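Local coordinates for NADP-dependent glyceraldehyde-3-phosphate dehydrogenase (Bacillus halodurans, PDB 3PRL), which probably catalyses the NADP-dependent, non-phosphorylating oxidation of glyceraldehyde 3-phosphate to 3-phosphoglycerate, at residues V110-D115 with P165-A170; D82-R87 with V199-D204; V268-D273 with D303-Q308. All coordinates share one frame; numbering follows the deposited sequence.

Contact 1 (V110-D115 with P165-A170); sequences VSRTAD and PVNLAA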
loop_
_atom_site.group_PDB
_atom_site.type_symbol
_atom_site.label_atom_id
_atom_site.label_comp_id
_atom_site.label_asym_id
_atom_site.label_seq_id
_atom_site.Cartn_x
_atom_site.Cartn_y
_atom_site.Cartn_z
ATOM N N VAL D 110 -4.234 27.911 15.571
ATOM C CA VAL D 110 -5.622 27.446 15.474
ATOM C C VAL D 110 -6.001 27.069 14.021
ATOM O O VAL D 110 -6.645 26.042 13.810
ATOM C CB VAL D 110 -6.650 28.476 16.045
ATOM C CG1 VAL D 110 -8.021 27.834 16.227
ATOM C CG2 VAL D 110 -6.165 29.088 17.367
ATOM N N SER D 111 -5.606 27.890 13.042
ATOM C CA SER D 111 -5.894 27.608 11.614
ATOM C C SER D 111 -5.303 26.275 11.213
ATOM O O SER D 111 -5.993 25.424 10.643
ATOM C CB SER D 111 -5.313 28.670 10.680
ATOM O OG SER D 111 -5.811 29.950 10.966
ATOM N N ARG D 112 -4.022 26.103 11.526
ATOM C CA ARG D 112 -3.298 24.903 11.139
ATOM C C ARG D 112 -3.897 23.691 11.846
ATOM O O ARG D 112 -3.956 22.615 11.262
ATOM C CB ARG D 112 -1.791 25.038 11.423
ATOM C CG ARG D 112 -0.943 23.852 10.931
ATOM C CD ARG D 112 0.569 24.154 10.937
ATOM N NE ARG D 112 1.360 22.948 11.183
ATOM C CZ ARG D 112 2.682 22.924 11.386
ATOM N NH1 ARG D 112 3.393 24.048 11.372
ATOM N NH2 ARG D 112 3.298 21.763 11.613
ATOM N N THR D 113 -4.342 23.887 13.094
ATOM C CA THR D 113 -4.935 22.815 13.893
ATOM C C THR D 113 -6.146 22.192 13.186
ATOM O O THR D 113 -6.224 20.963 13.060
ATOM C CB THR D 113 -5.292 23.289 15.349
ATOM O OG1 THR D 113 -4.099 23.429 16.129
ATOM C CG2 THR D 113 -6.210 22.310 16.057
ATOM N N ALA D 114 -7.073 23.039 12.725
ATOM C CA ALA D 114 -8.262 22.577 11.985
ATOM C C ALA D 114 -7.876 21.887 10.691
ATOM O O ALA D 114 -8.524 20.932 10.262
ATOM C CB ALA D 114 -9.240 23.733 11.708
ATOM N N ASP D 115 -6.796 22.362 10.087
ATOM C CA ASP D 115 -6.239 21.727 8.909
ATOM C C ASP D 115 -5.718 20.326 9.210
ATOM O O ASP D 115 -5.917 19.413 8.397
ATOM C CB ASP D 115 -5.135 22.584 8.305
ATOM C CG ASP D 115 -5.666 23.845 7.643
ATOM O OD1 ASP D 115 -6.893 23.949 7.384
ATOM O OD2 ASP D 115 -4.840 24.733 7.367
ATOM N N PRO D 165 -0.249 24.582 22.409
ATOM C CA PRO D 165 -1.260 24.024 23.303
ATOM C C PRO D 165 -2.626 23.740 22.633
ATOM O O PRO D 165 -3.541 23.246 23.287
ATOM C CB PRO D 165 -1.377 25.101 24.371
ATOM C CG PRO D 165 -1.116 26.372 23.629
ATOM C CD PRO D 165 -0.152 26.055 22.529
ATOM N N VAL D 166 -2.758 24.067 21.354
ATOM C CA VAL D 166 -3.929 23.681 20.584
ATOM C C VAL D 166 -3.426 22.677 19.546
ATOM O O VAL D 166 -3.872 21.529 19.507
ATOM C CB VAL D 166 -4.669 24.947 19.992
ATOM C CG1 VAL D 166 -5.794 24.570 19.074
ATOM C CG2 VAL D 166 -5.244 25.774 21.130
ATOM N N ASN D 167 -2.426 23.088 18.776
ATOM C CA ASN D 167 -1.828 22.250 17.730
ATOM C C ASN D 167 -1.335 20.867 18.177
ATOM O O ASN D 167 -1.721 19.852 17.593
ATOM C CB ASN D 167 -0.698 23.026 17.044
ATOM C CG ASN D 167 -0.301 22.429 15.722
ATOM O OD1 ASN D 167 0.359 21.387 15.672
ATOM N ND2 ASN D 167 -0.703 23.082 14.632
ATOM N N LEU D 168 -0.486 20.826 19.210
ATOM C CA LEU D 168 0.118 19.578 19.670
ATOM C C LEU D 168 -0.824 18.788 20.578
ATOM O O LEU D 168 -0.595 17.604 20.845
ATOM C CB LEU D 168 1.470 19.844 20.355
ATOM C CG LEU D 168 2.581 20.484 19.507
ATOM C CD1 LEU D 168 3.860 20.542 20.297
ATOM C CD2 LEU D 168 2.785 19.738 18.207
ATOM N N ALA D 169 -1.904 19.436 21.016
ATOM C CA ALA D 169 -3.006 18.741 21.680
ATOM C C ALA D 169 -3.946 17.997 20.689
ATOM O O ALA D 169 -4.111 16.772 20.771
ATOM C CB ALA D 169 -3.778 19.721 22.549
ATOM N N ALA D 170 -4.538 18.732 19.749
ATOM C CA ALA D 170 -5.354 18.138 18.664
ATOM C C ALA D 170 -4.637 17.103 17.778
ATOM O O ALA D 170 -5.259 16.175 17.261
ATOM C CB ALA D 170 -5.923 19.214 17.805
#

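Contact 2 (D82-R87 with V199-D204); sequences DLLEER and VEALAD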
loop_
_atom_site.group_PDB
_atom_site.type_symbol
_atom_site.label_atom_id
_atom_site.label_comp_id
_atom_site.label_asym_id
_atom_site.label_seq_id
_atom_site.Cartn_x
_atom_site.Cartn_y
_atom_site.Cartn_z
ATOM N N ASP D 82 -14.286 22.925 11.923
ATOM C CA ASP D 82 -15.063 24.101 11.521
ATOM C C ASP D 82 -15.205 25.105 12.665
ATOM O O ASP D 82 -14.939 26.295 12.487
ATOM C CB ASP D 82 -16.452 23.704 10.991
ATOM C CG ASP D 82 -16.388 22.715 9.828
ATOM O OD1 ASP D 82 -15.282 22.390 9.341
ATOM O OD2 ASP D 82 -17.461 22.250 9.399
ATOM N N LEU D 83 -15.622 24.619 13.830
ATOM C CA LEU D 83 -15.797 25.478 14.996
ATOM C C LEU D 83 -14.485 26.110 15.459
ATOM O O LEU D 83 -14.493 27.236 15.927
ATOM C CB LEU D 83 -16.468 24.733 16.164
ATOM C CG LEU D 83 -17.857 24.095 16.015
ATOM C CD1 LEU D 83 -18.441 23.737 17.392
ATOM C CD2 LEU D 83 -18.850 24.957 15.227
ATOM N N LEU D 84 -13.364 25.395 15.349
ATOM C CA LEU D 84 -12.079 26.004 15.722
ATOM C C LEU D 84 -11.739 27.171 14.778
ATOM O O LEU D 84 -11.458 28.280 15.218
ATOM C CB LEU D 84 -10.938 24.966 15.790
ATOM C CG LEU D 84 -10.998 23.839 16.843
ATOM C CD1 LEU D 84 -9.922 22.754 16.621
ATOM C CD2 LEU D 84 -10.923 24.334 18.266
ATOM N N GLU D 85 -11.808 26.913 13.478
ATOM C CA GLU D 85 -11.582 27.918 12.439
ATOM C C GLU D 85 -12.453 29.158 12.652
ATOM O O GLU D 85 -11.966 30.291 12.594
ATOM C CB GLU D 85 -11.902 27.275 11.101
ATOM C CG GLU D 85 -11.728 28.118 9.875
ATOM C CD GLU D 85 -11.787 27.238 8.648
ATOM O OE1 GLU D 85 -12.863 27.178 8.012
ATOM O OE2 GLU D 85 -10.780 26.560 8.358
ATOM N N GLU D 86 -13.741 28.916 12.892
ATOM C CA GLU D 86 -14.701 29.933 13.298
ATOM C C GLU D 86 -14.212 30.757 14.497
ATOM O O GLU D 86 -14.413 31.975 14.537
ATOM C CB GLU D 86 -16.045 29.259 13.615
ATOM C CG GLU D 86 -17.152 30.199 14.060
ATOM C CD GLU D 86 -18.501 29.507 14.206
ATOM O OE1 GLU D 86 -18.886 28.729 13.303
ATOM O OE2 GLU D 86 -19.181 29.760 15.227
ATOM N N ARG D 87 -13.579 30.099 15.466
ATOM C CA ARG D 87 -13.092 30.782 16.673
ATOM C C ARG D 87 -11.593 31.106 16.602
ATOM O O ARG D 87 -10.907 31.185 17.632
ATOM C CB ARG D 87 -13.441 29.972 17.933
ATOM C CG ARG D 87 -14.946 29.822 18.133
ATOM C CD ARG D 87 -15.330 28.703 19.086
ATOM N NE ARG D 87 -16.777 28.458 19.057
ATOM C CZ ARG D 87 -17.414 27.575 19.820
ATOM N NH1 ARG D 87 -16.752 26.835 20.696
ATOM N NH2 ARG D 87 -18.727 27.439 19.708
ATOM N N VAL D 199 -11.078 22.120 23.544
ATOM C CA VAL D 199 -11.967 20.982 23.861
ATOM C C VAL D 199 -13.430 21.380 23.862
ATOM O O VAL D 199 -14.298 20.606 23.447
ATOM C CB VAL D 199 -11.587 20.302 25.189
ATOM C CG1 VAL D 199 -12.753 19.479 25.769
ATOM C CG2 VAL D 199 -10.386 19.412 24.979
ATOM N N GLU D 200 -13.701 22.592 24.334
ATOM C CA GLU D 200 -15.037 23.170 24.297
ATOM C C GLU D 200 -15.673 23.098 22.908
ATOM O O GLU D 200 -16.840 22.717 22.770
ATOM C CB GLU D 200 -14.978 24.623 24.740
ATOM C CG GLU D 200 -14.909 24.804 26.244
ATOM C CD GLU D 200 -15.186 26.230 26.670
ATOM O OE1 GLU D 200 -16.036 26.899 26.038
ATOM O OE2 GLU D 200 -14.544 26.671 27.641
ATOM N N ALA D 201 -14.898 23.497 21.899
ATOM C CA ALA D 201 -15.324 23.427 20.500
ATOM C C ALA D 201 -15.673 22.001 20.080
ATOM O O ALA D 201 -16.567 21.806 19.277
ATOM C CB ALA D 201 -14.250 24.023 19.575
ATOM N N LEU D 202 -14.985 21.009 20.644
ATOM C CA LEU D 202 -15.255 19.587 20.342
ATOM C C LEU D 202 -16.583 19.153 20.959
ATOM O O LEU D 202 -17.361 18.403 20.353
ATOM C CB LEU D 202 -14.124 18.705 20.885
ATOM C CG LEU D 202 -13.755 17.372 20.225
ATOM C CD1 LEU D 202 -12.455 16.878 20.817
ATOM C CD2 LEU D 202 -14.820 16.318 20.377
ATOM N N ALA D 203 -16.814 19.623 22.181
ATOM C CA ALA D 203 -18.071 19.429 22.895
ATOM C C ALA D 203 -19.233 20.093 22.163
ATOM O O ALA D 203 -20.281 19.478 21.984
ATOM C CB ALA D 203 -17.951 19.986 24.324
ATOM N N ASP D 204 -19.036 21.343 21.742
ATOM C CA ASP D 204 -20.069 22.115 21.033
ATOM C C ASP D 204 -20.305 21.534 19.629
ATOM O O ASP D 204 -21.315 21.822 18.981
ATOM C CB ASP D 204 -19.691 23.610 20.933
ATOM C CG ASP D 204 -19.615 24.326 22.303
ATOM O OD1 ASP D 204 -20.020 23.757 23.348
ATOM O OD2 ASP D 204 -19.136 25.486 22.329
#

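Contact 3 (V268-D273 with D303-Q308); sequences VLDDAD and DSVADQ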
loop_
_atom_site.group_PDB
_atom_site.type_symbol
_atom_site.label_atom_id
_atom_site.label_comp_id
_atom_site.label_asym_id
_atom_site.label_seq_id
_atom_site.Cartn_x
_atom_site.Cartn_y
_atom_site.Cartn_z
ATOM N N VAL D 268 26.563 24.095 7.051
ATOM C CA VAL D 268 26.794 25.007 5.933
ATOM C C VAL D 268 28.166 24.728 5.292
ATOM O O VAL D 268 29.209 25.009 5.884
ATOM C CB VAL D 268 26.669 26.487 6.379
ATOM C CG1 VAL D 268 26.374 27.380 5.194
ATOM C CG2 VAL D 268 25.566 26.653 7.436
ATOM N N LEU D 269 28.150 24.127 4.101
ATOM C CA LEU D 269 29.377 23.836 3.350
ATOM C C LEU D 269 29.785 25.005 2.445
ATOM O O LEU D 269 29.027 25.954 2.279
ATOM C CB LEU D 269 29.236 22.537 2.538
ATOM C CG LEU D 269 29.026 21.232 3.316
ATOM C CD1 LEU D 269 28.921 20.026 2.372
ATOM C CD2 LEU D 269 30.122 21.024 4.362
ATOM N N ASP D 270 30.989 24.921 1.874
ATOM C CA ASP D 270 31.587 25.997 1.054
ATOM C C ASP D 270 30.722 26.480 -0.126
ATOM O O ASP D 270 30.628 27.690 -0.382
ATOM C CB ASP D 270 32.998 25.568 0.596
ATOM C CG ASP D 270 33.471 26.264 -0.685
ATOM O OD1 ASP D 270 33.010 27.380 -1.013
ATOM O OD2 ASP D 270 34.347 25.680 -1.364
ATOM N N ASP D 271 30.103 25.540 -0.832
ATOM C CA ASP D 271 29.308 25.848 -2.011
ATOM C C ASP D 271 27.830 26.099 -1.674
ATOM O O ASP D 271 26.938 25.514 -2.286
ATOM C CB ASP D 271 29.453 24.719 -3.047
ATOM C CG ASP D 271 29.043 23.358 -2.496
ATOM O OD1 ASP D 271 29.071 23.180 -1.261
ATOM O OD2 ASP D 271 28.698 22.464 -3.300
ATOM N N ALA D 272 27.570 26.979 -0.711
ATOM C CA ALA D 272 26.204 27.230 -0.268
ATOM C C ALA D 272 25.752 28.642 -0.599
ATOM O O ALA D 272 26.544 29.588 -0.553
ATOM C CB ALA D 272 26.070 26.975 1.221
ATOM N N ASP D 273 24.476 28.773 -0.952
ATOM C CA ASP D 273 23.864 30.088 -1.078
ATOM C C ASP D 273 23.682 30.604 0.347
ATOM O O ASP D 273 22.772 30.180 1.064
ATOM C CB ASP D 273 22.522 30.017 -1.825
ATOM C CG ASP D 273 21.771 31.352 -1.828
ATOM O OD1 ASP D 273 22.055 32.213 -0.974
ATOM O OD2 ASP D 273 20.883 31.539 -2.681
ATOM N N ASP D 303 34.936 26.724 7.499
ATOM C CA ASP D 303 35.797 27.898 7.700
ATOM C C ASP D 303 35.881 28.862 6.506
ATOM O O ASP D 303 35.813 30.081 6.693
ATOM C CB ASP D 303 37.200 27.502 8.202
ATOM C CG ASP D 303 37.790 26.311 7.455
ATOM O OD1 ASP D 303 38.249 26.467 6.297
ATOM O OD2 ASP D 303 37.819 25.213 8.051
ATOM N N SER D 304 36.003 28.323 5.291
ATOM C CA SER D 304 36.171 29.136 4.075
ATOM C C SER D 304 35.010 30.101 3.777
ATOM O O SER D 304 35.143 31.009 2.949
ATOM C CB SER D 304 36.429 28.234 2.861
ATOM O OG SER D 304 35.359 27.322 2.649
ATOM N N VAL D 305 33.884 29.901 4.461
ATOM C CA VAL D 305 32.660 30.673 4.223
ATOM C C VAL D 305 32.061 31.249 5.508
ATOM O O VAL D 305 31.045 31.944 5.461
ATOM C CB VAL D 305 31.576 29.835 3.469
ATOM C CG1 VAL D 305 31.905 29.723 1.985
ATOM C CG2 VAL D 305 31.424 28.442 4.093
ATOM N N ALA D 306 32.712 30.972 6.640
ATOM C CA ALA D 306 32.182 31.301 7.969
ATOM C C ALA D 306 31.884 32.781 8.165
ATOM O O ALA D 306 30.784 33.143 8.578
ATOM C CB ALA D 306 33.125 30.785 9.075
ATOM N N ASP D 307 32.872 33.621 7.859
ATOM C CA ASP D 307 32.771 35.066 8.036
ATOM C C ASP D 307 31.538 35.627 7.334
ATOM O O ASP D 307 30.756 36.368 7.935
ATOM C CB ASP D 307 34.029 35.769 7.503
ATOM C CG ASP D 307 35.220 35.634 8.432
ATOM O OD1 ASP D 307 35.094 35.012 9.508
ATOM O OD2 ASP D 307 36.299 36.161 8.084
ATOM N N GLN D 308 31.364 35.256 6.070
ATOM C CA GLN D 308 30.289 35.822 5.264
ATOM C C GLN D 308 28.891 35.423 5.747
ATOM O O GLN D 308 28.005 36.261 5.792
ATOM C CB GLN D 308 30.484 35.508 3.775
ATOM C CG GLN D 308 29.550 36.290 2.843
ATOM C CD GLN D 308 29.519 37.789 3.148
ATOM O OE1 GLN D 308 30.404 38.544 2.733
ATOM N NE2 GLN D 308 28.487 38.223 3.872
#

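Contact 1 (V110-D115 with P165-A170)
T113 points from helix 103-124 into the first turn of helix 167-178, and the shortest CA separation, 5.0 Å between T113 CA and N167 CA, fixes the register. Its CB lies 4.0 Å from V166 CG1, and the two side chains cross at about a right angle. Beyond CB the branches part. With CG2 anti to the backbone N and OG1 beside it (chi1 -74°), the methyl CG2 reaches A170 CB at 3.6 Å, while OG1 presses on the backbone, 3.0 Å from N167 CA. OG1 is also near N167 N, but the angle is too poor for a bond; its hydrogen-bond partner is E109 O, one turn back in its own helix. N167 N and V166 N both bond E109 OE2. N167 ND2 comes at a slant to the aliphatic part of R112, 3.8 Å from CG, and the guanidinium, in a salt bridge with D449, stands 87° to the amide. Putting an alanine here removes OG1 and CG2, which would probably leave a gap beside A170 and E109 O without this hydroxyl. T113 OG1 and the R112 guanidinium thus find polar partners outside the segments, which meet by van der Waals contact, partly polar atom against carbon.

Contact 2 (D82-R87 with V199-D204)
L83 and L84 near the C-terminal end of helix 70-86, and R87 just after it, meet A201 and D204 on helix 192-204. The short axes approach to 9.2 Å with their directions 129° apart, an oblique crossing, nearer antiparallel than parallel, and the nearest CA atoms are those of L83 and A201. L83 comes first. Its CB faces A201 CB at 4.1 Å, and its CD1 runs on past the alanine to lie 3.3 Å from A201 O and 3.8 Å from D204 CB. One leucine therefore bridges two residues about one turn apart, covering a backbone carbonyl with a methyl group. L84 follows on a more buried side: its CD2 touches A201 CB at 3.6 Å, and L84 also packs on V110, T113 and I117 of helix 103-124. A201 is thus approached by two leucines. R87 is the first residue to leave helical backbone angles and the N-cap residue of the next helix, 88-98. From there its chain, extended from CG to NE, crosses to helix 192-204. The guanidinium meets D204 end-on, with OD2 at its edge, in a forked salt bridge: NH1 donates to OD2 at 3.2 Å and NH2 to the same OD2 at 3.3 Å. OD2 lies near the guanidinium plane, but the carboxylate is turned 73° against it and is met on its anti side, so this is not the coplanar, two-oxygen pairing. NH1 also lies 3.7 Å from A201 CA. The chemistry is therefore graded: leucine methyls pack on A201 at the inner side, while a charge pair closes the more exposed side, with a single oxygen accepting both donors and the bond probably weakened by solvent.

Contact 3 (V268-D273 with D303-Q308)
V305 rests on the backbone of L269 and D270 in a beta-alpha-beta unit of the aldehyde dehydrogenase fold: strand 264-268, helix 274-286 and strand 296-302, with the two strands parallel neighbours. Segment 268-273 is the turn that leads from the first strand into the crossover helix, and segment 303-308 follows the second strand, so the contact joins the same end of both. The van der Waals group comes from V305. Both its methyls lie against one side of the D270 backbone, CG1 and CG2 each 3.9 Å from D270 CA. CG2 also approaches L269 O at 3.9 Å. With CG1 beside the backbone N (chi1 -77°), that methyl comes within 4.0 Å of D270 OD1, and the aspartate crosses the valine at about a right angle. A second touch sets a polar atom against carbon: S304 OG stands 3.6 Å from D270 CB, and its hydroxyl has a weak hydrogen bond with Q302 NE2. Polar bonds to residues around the contact hold the turn. V268 is tied by backbone hydrogen bonds to F300 and Q302, D271 forms a salt bridge with R425, and D273 N-caps helix 274-286 through OD1 to L276 N. The contact itself is van der Waals, with 152 Å² buried in all. D271 is the centre of an inverse gamma turn, closed by a weak bond of 3.2 Å from A272 N to D270 O; that same D270 O lies 3.4 Å from V305 CG1.

How the contacts relate
Contacts 1 and 2 adjoin within one cluster of helices: their centres are 11 Å apart, and they touch where V110 CG1 meets L84 O at 3.6 Å and T113 CG2 meets L84 CD1 at 3.8 Å. Along the chain, contact 1 is nested within the loop that contact 2 closes. Contact 1 is the one near function, with the N167 side chain about 8 Å from that of E259, the predicted active-site residue, and the V166 side chain about 8 Å from that of S160, an NADP(+)-binding residue, with no cofactor bound to this chain. Contact 3 comes later in sequence, its centre about 37 Å from that of contact 1 and 48 Å from that of contact 2.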